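Local coordinates for glutamyl endopeptidase (Staphylococcus epidermidis, PDB 6PYM), which is a secreted serine protease of the S1B family that probably cuts polypeptides on the carbonyl side of glutamate and aspartate residues, at residues Tyr19-Phe24 against Ser37-Gly42; Ile125-Thr130 against Val173-Asn178. The protein carries 1 engineered substitution. All blocks are in the same frame, centred on the assembly; numbering follows the deposited sequence.

In the fold
The two contacts belong to the two antiparallel sheets of a chymotrypsin-like protease. Contact 1 joins strands 22-27 and 34-42, a hairpin at the start of the six-stranded barrel; contact 2 joins strands 128-133 and 172-174 in the second sheet. They come in series along the chain, contact 1 closing before contact 2 opens, and their centres lie about 17 Å apart. Even so they touch: Val22 CG2 packs against Phe174 CE2 at 4.0 Å, one point where the two sheets meet. In this fold the catalytic residues are shared between the halves, predicted here as His51, Asp93 and position 169, where an engineered alanine stands.

Contact 1 (Tyr19-Phe24 against Ser37-Gly42)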
ATOM      1  N   TYR A  19       7.918   7.878  -3.077  1.00  8.49           N
ATOM      2  CA  TYR A  19       6.519   8.198  -2.835  1.00  7.79           C
ATOM      3  C   TYR A  19       5.643   8.012  -4.060  1.00  8.07           C
ATOM      4  O   TYR A  19       4.426   7.844  -3.908  1.00  7.86           O
ATOM      5  CB  TYR A  19       6.393   9.635  -2.333  1.00  8.49           C
ATOM      6  CG  TYR A  19       7.136   9.843  -1.040  1.00  9.63           C
ATOM      7  CD1 TYR A  19       6.674   9.273   0.139  1.00  9.45           C
ATOM      8  CD2 TYR A  19       8.313  10.576  -0.999  1.00 11.71           C
ATOM      9  CE1 TYR A  19       7.347   9.441   1.327  1.00  9.90           C
ATOM     10  CE2 TYR A  19       9.002  10.751   0.188  1.00 12.57           C
ATOM     11  CZ  TYR A  19       8.519  10.175   1.349  1.00 11.38           C
ATOM     12  OH  TYR A  19       9.219  10.351   2.529  1.00 13.15           O
ATOM     13  N   ASP A  20       6.226   8.009  -5.264  1.00  8.44           N
ATOM     14  CA  ASP A  20       5.396   7.998  -6.464  1.00  8.49           C
ATOM     15  C   ASP A  20       4.501   6.766  -6.531  1.00  7.21           C
ATOM     16  O   ASP A  20       3.368   6.846  -7.015  1.00  8.27           O
ATOM     17  CB  ASP A  20       6.221   8.171  -7.748  1.00  9.29           C
ATOM     18  CG  ASP A  20       7.271   7.078  -7.963  1.00  9.25           C
ATOM     19  OD1 ASP A  20       7.593   6.302  -7.035  1.00 10.55           O
ATOM     20  OD2 ASP A  20       7.815   7.023  -9.101  1.00 10.96           O
ATOM     21  N   ALA A  21       4.990   5.621  -6.052  1.00  7.76           N
ATOM     22  CA  ALA A  21       4.235   4.379  -6.132  1.00  7.26           C
ATOM     23  C   ALA A  21       3.117   4.298  -5.102  1.00  7.22           C
ATOM     24  O   ALA A  21       2.225   3.452  -5.238  1.00  7.33           O
ATOM     25  CB  ALA A  21       5.178   3.184  -5.976  1.00  7.97           C
ATOM     26  N   VAL A  22       3.168   5.124  -4.059  1.00  7.00           N
ATOM     27  CA  VAL A  22       2.106   5.150  -3.061  1.00  7.10           C
ATOM     28  C   VAL A  22       0.824   5.652  -3.715  1.00  6.96           C
ATOM     29  O   VAL A  22       0.832   6.680  -4.408  1.00  7.76           O
ATOM     30  CB  VAL A  22       2.527   6.024  -1.869  1.00  7.44           C
ATOM     31  CG1 VAL A  22       1.431   6.064  -0.814  1.00  8.17           C
ATOM     32  CG2 VAL A  22       3.840   5.522  -1.270  1.00  8.34           C
ATOM     33  N   SER A  23      -0.288   4.932  -3.502  1.00  6.77           N
ATOM     34  CA  SER A  23      -1.492   5.155  -4.287  1.00  7.92           C
ATOM     35  C   SER A  23      -2.735   5.283  -3.419  1.00  7.47           C
ATOM     36  O   SER A  23      -2.883   4.590  -2.407  1.00  7.87           O
ATOM     37  CB  SER A  23      -1.705   4.024  -5.288  1.00  8.16           C
ATOM     38  OG  SER A  23      -0.585   3.884  -6.153  1.00  8.81           O
ATOM     39  N   PHE A  24      -3.637   6.155  -3.856  1.00  7.40           N
ATOM     40  CA  PHE A  24      -4.926   6.398  -3.223  1.00  7.71           C
ATOM     41  C   PHE A  24      -6.000   5.594  -3.945  1.00  7.65           C
ATOM     42  O   PHE A  24      -6.033   5.569  -5.182  1.00  8.90           O
ATOM     43  CB  PHE A  24      -5.226   7.897  -3.312  1.00  7.95           C
ATOM     44  CG  PHE A  24      -6.635   8.284  -2.957  1.00  8.18           C
ATOM     45  CD1 PHE A  24      -7.073   8.255  -1.643  1.00  8.78           C
ATOM     46  CD2 PHE A  24      -7.516   8.718  -3.945  1.00  9.05           C
ATOM     47  CE1 PHE A  24      -8.373   8.630  -1.325  1.00 10.05           C
ATOM     48  CE2 PHE A  24      -8.808   9.095  -3.630  1.00 10.81           C
ATOM     49  CZ  PHE A  24      -9.231   9.051  -2.323  1.00 10.85           C
ATOM     50  N   SER A  37      -5.591   2.690   0.488  1.00  7.26           N
ATOM     51  CA  SER A  37      -4.244   2.945   0.016  1.00  7.17           C
ATOM     52  C   SER A  37      -3.722   1.705  -0.701  1.00  6.92           C
ATOM     53  O   SER A  37      -4.282   0.611  -0.599  1.00  7.81           O
ATOM     54  CB  SER A  37      -3.328   3.277   1.197  1.00  7.20           C
ATOM     55  OG  SER A  37      -3.825   4.381   1.948  1.00  6.90           O
ATOM     56  N   GLY A  38      -2.610   1.875  -1.396  1.00  6.97           N
ATOM     57  CA  GLY A  38      -1.954   0.757  -2.035  1.00  7.18           C
ATOM     58  C   GLY A  38      -0.603   1.187  -2.548  1.00  6.49           C
ATOM     59  O   GLY A  38      -0.175   2.322  -2.333  1.00  6.96           O
ATOM     60  N   VAL A  39       0.060   0.286  -3.274  1.00  6.51           N
ATOM     61  CA  VAL A  39       1.394   0.593  -3.786  1.00  6.87           C
ATOM     62  C   VAL A  39       1.585  -0.067  -5.146  1.00  6.74           C
ATOM     63  O   VAL A  39       1.319  -1.264  -5.313  1.00  7.49           O
ATOM     64  CB  VAL A  39       2.496   0.214  -2.768  1.00  7.28           C
ATOM     65  CG1 VAL A  39       2.469  -1.278  -2.417  1.00  8.60           C
ATOM     66  CG2 VAL A  39       3.870   0.644  -3.267  1.00  8.52           C
ATOM     67  N   VAL A  40       2.048   0.717  -6.121  1.00  7.39           N
ATOM     68  CA  VAL A  40       2.347   0.177  -7.443  1.00  6.94           C
ATOM     69  C   VAL A  40       3.585  -0.701  -7.363  1.00  7.36           C
ATOM     70  O   VAL A  40       4.626  -0.269  -6.857  1.00  7.85           O
ATOM     71  CB  VAL A  40       2.579   1.312  -8.453  1.00  7.68           C
ATOM     72  CG1 VAL A  40       2.961   0.733  -9.817  1.00  9.28           C
ATOM     73  CG2 VAL A  40       1.351   2.201  -8.561  1.00  8.18           C
ATOM     74  N   VAL A  41       3.494  -1.925  -7.900  1.00  7.69           N
ATOM     75  CA  VAL A  41       4.594  -2.889  -7.827  1.00  8.79           C
ATOM     76  C   VAL A  41       4.931  -3.552  -9.158  1.00  8.49           C
ATOM     77  O   VAL A  41       5.904  -4.307  -9.236  1.00  9.75           O
ATOM     78  CB  VAL A  41       4.365  -3.969  -6.750  1.00  9.09           C
ATOM     79  CG1 VAL A  41       4.223  -3.358  -5.373  1.00  9.08           C
ATOM     80  CG2 VAL A  41       3.150  -4.824  -7.082  1.00 10.08           C
ATOM     81  N   GLY A  42       4.142  -3.301 -10.199  1.00  8.93           N
ATOM     82  CA  GLY A  42       4.404  -3.893 -11.497  1.00 10.15           C
ATOM     83  C   GLY A  42       3.737  -3.083 -12.587  1.00  9.54           C
ATOM     84  O   GLY A  42       3.022  -2.112 -12.324  1.00 10.91           O
TER
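The carbonyl oxygen of Ala21 is gripped by two donors arriving from opposite faces of its plane. Val40 N gives Ala21 O a nearly straight bond of 2.9 Å (166° at the hydrogen), and Ser23 OG reaches the same Ala21 O at 3.0 Å from above the carbonyl plane. The serine can do this because its hydroxyl is folded back beside its own backbone N (chi1 -57°), so that OG turns toward the residue two places earlier. A third, softer approach comes from Val39 CA, whose C-H points at Ala21 O over 3.3 Å. Ala21 is the third residue of a type I turn that runs from Tyr19 to Val22, and its small methyl fits close against the facing strand, with Ala21 CB 3.9 Å from Val39 CG2 and also touching Val40 CB.

Beyond the turn the chain becomes the first strand of an antiparallel hairpin, which opens the six-stranded barrel of the chymotrypsin-like fold. Ser23 and Gly38 form a hydrogen-bonded pair: Ser23 N donates to Gly38 O at 2.9 Å, and Gly38 N returns a more bent bond to Ser23 O. Gly38 is almost fully extended, a backbone state that glycine enters easily. The Ser23 hydroxyl also lies beside a methyl of Val40, OG to CG2 3.5 Å, and Pro67 of strand 64-67 touches both side chains.

Val22, Phe24, Ser37 and Val39 point to the other face, where Pro172 packs on the two valines, whose branched side chains suit extended strands. Ser37, a small polar residue in this buried place, has its OG bonded to Gly167 O and Tyr134 N, while its backbone is hydrogen-bonded to Ala169, the engineered residue at the catalytic serine position.

Contact 2 (Ile125-Thr130 against Val173-Asn178); sequences INENIT and VFNGKN
Ile129 touches the facing segment at CB, at CG2 and at the tip, CD1. Its CB lies 3.3 Å from Phe174 O, and CG2 borders the same oxygen. CG1 takes the position between the backbone N and the carbonyl carbon (chi1 58°), and from there CD1 reaches Val173 CG1 at 3.6 Å. A branched, wholly apolar side chain suits this buried spot, where it can cover a carbonyl and still join a neighbouring valine.

Thr130 and Phe174 form a hydrogen-bonded antiparallel pair. Thr130 N donates to Phe174 O at 3.0 Å, and Phe174 N answers with a 2.8 Å bond to Thr130 O. The threonine hydroxyl sits at the edge of the phenyl ring, near its plane, with OG1 3.5 Å from Phe174 CB. Water 3 links this OG1 to Asn175 O, and the hydroxyl thereby gains a polar partner at a partly exposed position.

Where the strands part, water takes over. Glu127 is stretched out, with CG anti to its backbone N (chi1 178°), which carries OE2 to Asn175 CB at 3.4 Å. OE2 accepts from water 1, 2.6 Å away, which in turn accepts from Asn175 ND2. It also accepts from water 2, which donates to Asn128 O and accepts from Gly176 N. The other carboxylate oxygen is held by Arg124 N, and Asn175 OD1 by Gln179 N, bonds that limit how far the carboxylate and the amide can turn.

In the second sheet of the chymotrypsin-like fold, strand 128-133 lies between strands 143-154 and 172-174, and the latter pairs in turn with strand 180-188; Ile129 and Val173 both pack on Ile181 of that strand and on Tyr160 of strand 157-160.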
ATOM      1  N   ILE A 125      12.806  -7.043  14.585  1.00 12.36           N
ATOM      2  CA  ILE A 125      12.121  -6.172  15.526  1.00 13.51           C
ATOM      3  C   ILE A 125      13.073  -5.059  15.960  1.00 12.55           C
ATOM      4  O   ILE A 125      14.306  -5.205  15.928  1.00 12.39           O
ATOM      5  CB  ILE A 125      11.513  -6.926  16.721  1.00 14.44           C
ATOM      6  CG1 ILE A 125      12.610  -7.544  17.588  1.00 15.65           C
ATOM      7  CG2 ILE A 125      10.495  -7.959  16.238  1.00 15.92           C
ATOM      8  CD1 ILE A 125      12.090  -8.167  18.872  1.00 21.04           C
ATOM      9  N   ASN A 126      12.492  -3.911  16.303  1.00 13.07           N
ATOM     10  CA  ASN A 126      13.161  -2.668  16.702  1.00 13.31           C
ATOM     11  C   ASN A 126      13.640  -1.851  15.503  1.00 14.86           C
ATOM     12  O   ASN A 126      14.155  -0.742  15.686  1.00 15.89           O
ATOM     13  CB  ASN A 126      14.316  -2.879  17.698  1.00 17.43           C
ATOM     14  CG  ASN A 126      14.732  -1.607  18.403  1.00 25.89           C
ATOM     15  OD1 ASN A 126      13.892  -0.823  18.843  1.00 29.66           O
ATOM     16  ND2 ASN A 126      16.040  -1.393  18.512  1.00 30.19           N
ATOM     17  N   GLU A 127      13.483  -2.355  14.287  1.00 13.91           N
ATOM     18  CA  GLU A 127      13.906  -1.622  13.106  1.00 13.02           C
ATOM     19  C   GLU A 127      13.003  -0.411  12.867  1.00 10.98           C
ATOM     20  O   GLU A 127      11.786  -0.475  13.063  1.00 11.57           O
ATOM     21  CB  GLU A 127      13.832  -2.573  11.919  1.00 16.12           C
ATOM     22  CG  GLU A 127      14.194  -1.992  10.599  1.00 18.34           C
ATOM     23  CD  GLU A 127      14.290  -3.055   9.530  1.00 17.78           C
ATOM     24  OE1 GLU A 127      14.422  -4.254   9.876  1.00 17.72           O
ATOM     25  OE2 GLU A 127      14.238  -2.690   8.341  1.00 20.94           O
ATOM     26  N   ASN A 128      13.608   0.692  12.438  1.00 11.55           N
ATOM     27  CA  ASN A 128      12.873   1.916  12.145  1.00 11.50           C
ATOM     28  C   ASN A 128      12.261   1.833  10.754  1.00 11.89           C
ATOM     29  O   ASN A 128      12.952   1.528   9.777  1.00 11.94           O
ATOM     30  CB  ASN A 128      13.821   3.111  12.206  1.00 14.96           C
ATOM     31  CG  ASN A 128      14.330   3.388  13.603  1.00 16.44           C
ATOM     32  OD1 ASN A 128      13.581   3.334  14.572  1.00 18.96           O
ATOM     33  ND2 ASN A 128      15.617   3.694  13.710  1.00 22.17           N
ATOM     34  N   ILE A 129      10.961   2.117  10.663  1.00 10.14           N
ATOM     35  CA  ILE A 129      10.198   1.953   9.432  1.00  9.92           C
ATOM     36  C   ILE A 129       9.241   3.128   9.274  1.00  8.73           C
ATOM     37  O   ILE A 129       9.065   3.948  10.177  1.00  9.65           O
ATOM     38  CB  ILE A 129       9.418   0.623   9.420  1.00  9.57           C
ATOM     39  CG1 ILE A 129       8.483   0.561  10.629  1.00 10.90           C
ATOM     40  CG2 ILE A 129      10.382  -0.577   9.397  1.00 11.12           C
ATOM     41  CD1 ILE A 129       7.345  -0.412  10.473  1.00 12.25           C
ATOM     42  N   THR A 130       8.610   3.194   8.102  1.00  9.07           N
ATOM     43  CA  THR A 130       7.510   4.111   7.855  1.00  9.32           C
ATOM     44  C   THR A 130       6.342   3.359   7.238  1.00  8.16           C
ATOM     45  O   THR A 130       6.520   2.321   6.593  1.00  9.62           O
ATOM     46  CB  THR A 130       7.907   5.259   6.920  1.00 10.01           C
ATOM     47  OG1 THR A 130       8.468   4.730   5.709  1.00  9.71           O
ATOM     48  CG2 THR A 130       8.914   6.184   7.586  1.00 11.03           C
ATOM     49  N   VAL A 173       4.519  -0.544   3.862  1.00  7.11           N
ATOM     50  CA  VAL A 173       5.427  -0.420   4.994  1.00  7.87           C
ATOM     51  C   VAL A 173       6.829  -0.410   4.403  1.00  7.76           C
ATOM     52  O   VAL A 173       7.224  -1.375   3.741  1.00  8.47           O
ATOM     53  CB  VAL A 173       5.277  -1.612   5.953  1.00  8.23           C
ATOM     54  CG1 VAL A 173       6.113  -1.390   7.208  1.00  9.55           C
ATOM     55  CG2 VAL A 173       3.815  -1.890   6.284  1.00  8.58           C
ATOM     56  N   PHE A 174       7.570   0.675   4.605  1.00  7.73           N
ATOM     57  CA  PHE A 174       8.893   0.840   4.017  1.00  8.40           C
ATOM     58  C   PHE A 174       9.970   0.702   5.086  1.00  8.30           C
ATOM     59  O   PHE A 174       9.848   1.257   6.184  1.00  9.64           O
ATOM     60  CB  PHE A 174       9.048   2.228   3.388  1.00  9.39           C
ATOM     61  CG  PHE A 174       8.250   2.444   2.132  1.00  8.43           C
ATOM     62  CD1 PHE A 174       8.636   1.877   0.932  1.00  9.30           C
ATOM     63  CD2 PHE A 174       7.131   3.264   2.142  1.00  8.60           C
ATOM     64  CE1 PHE A 174       7.906   2.106  -0.234  1.00  9.23           C
ATOM     65  CE2 PHE A 174       6.398   3.498   0.983  1.00  8.82           C
ATOM     66  CZ  PHE A 174       6.790   2.921  -0.207  1.00  8.89           C
ATOM     67  N   ASN A 175      11.052  -0.008   4.743  1.00  8.92           N
ATOM     68  CA  ASN A 175      12.250   0.028   5.571  1.00 10.82           C
ATOM     69  C   ASN A 175      13.089   1.269   5.256  1.00 10.09           C
ATOM     70  O   ASN A 175      12.706   2.137   4.462  1.00 10.53           O
ATOM     71  CB  ASN A 175      13.046  -1.275   5.456  1.00 11.11           C
ATOM     72  CG  ASN A 175      13.608  -1.519   4.062  1.00  9.80           C
ATOM     73  OD1 ASN A 175      13.709  -0.604   3.245  1.00  9.90           O
ATOM     74  ND2 ASN A 175      13.996  -2.767   3.796  1.00 10.74           N
ATOM     75  N   GLY A 176      14.259   1.360   5.899  1.00 11.56           N
ATOM     76  CA  GLY A 176      15.136   2.504   5.720  1.00 12.60           C
ATOM     77  C   GLY A 176      15.719   2.621   4.329  1.00 12.93           C
ATOM     78  O   GLY A 176      16.139   3.715   3.934  1.00 14.65           O
ATOM     79  N   LYS A 177      15.769   1.522   3.585  1.00 12.26           N
ATOM     80  CA  LYS A 177      16.173   1.529   2.185  1.00 12.79           C
ATOM     81  C   LYS A 177      15.020   1.854   1.239  1.00 11.23           C
ATOM     82  O   LYS A 177      15.189   1.764   0.019  1.00 12.43           O
ATOM     83  CB  LYS A 177      16.797   0.184   1.807  1.00 14.91           C
ATOM     84  CG  LYS A 177      18.101  -0.139   2.531  1.00 19.83           C
ATOM     85  CD  LYS A 177      18.582  -1.539   2.176  1.00 23.14           C
ATOM     86  CE  LYS A 177      19.863  -1.890   2.912  1.00 28.03           C
ATOM     87  NZ  LYS A 177      20.287  -3.284   2.622  1.00 31.01           N
ATOM     88  N   ASN A 178      13.856   2.218   1.776  1.00 10.68           N
ATOM     89  CA  ASN A 178      12.679   2.542   0.973  1.00 10.29           C
ATOM     90  C   ASN A 178      12.195   1.357   0.157  1.00  9.82           C
ATOM     91  O   ASN A 178      11.654   1.525  -0.938  1.00 12.19           O
ATOM     92  CB  ASN A 178      12.880   3.795   0.126  1.00 13.25           C
ATOM     93  CG  ASN A 178      13.015   5.034   0.972  1.00 13.84           C
ATOM     94  OD1 ASN A 178      12.378   5.143   2.016  1.00 15.99           O
ATOM     95  ND2 ASN A 178      13.833   5.979   0.527  1.00 18.55           N
TER
HETATM   96  O   HOH W   1      14.180  -4.396   6.331  1.00 15.40           O
HETATM   97  O   HOH W   2      14.612  -0.012   8.319  1.00 17.89           O
HETATM   98  O   HOH W   3      11.185   4.223   5.802  1.00 12.41           O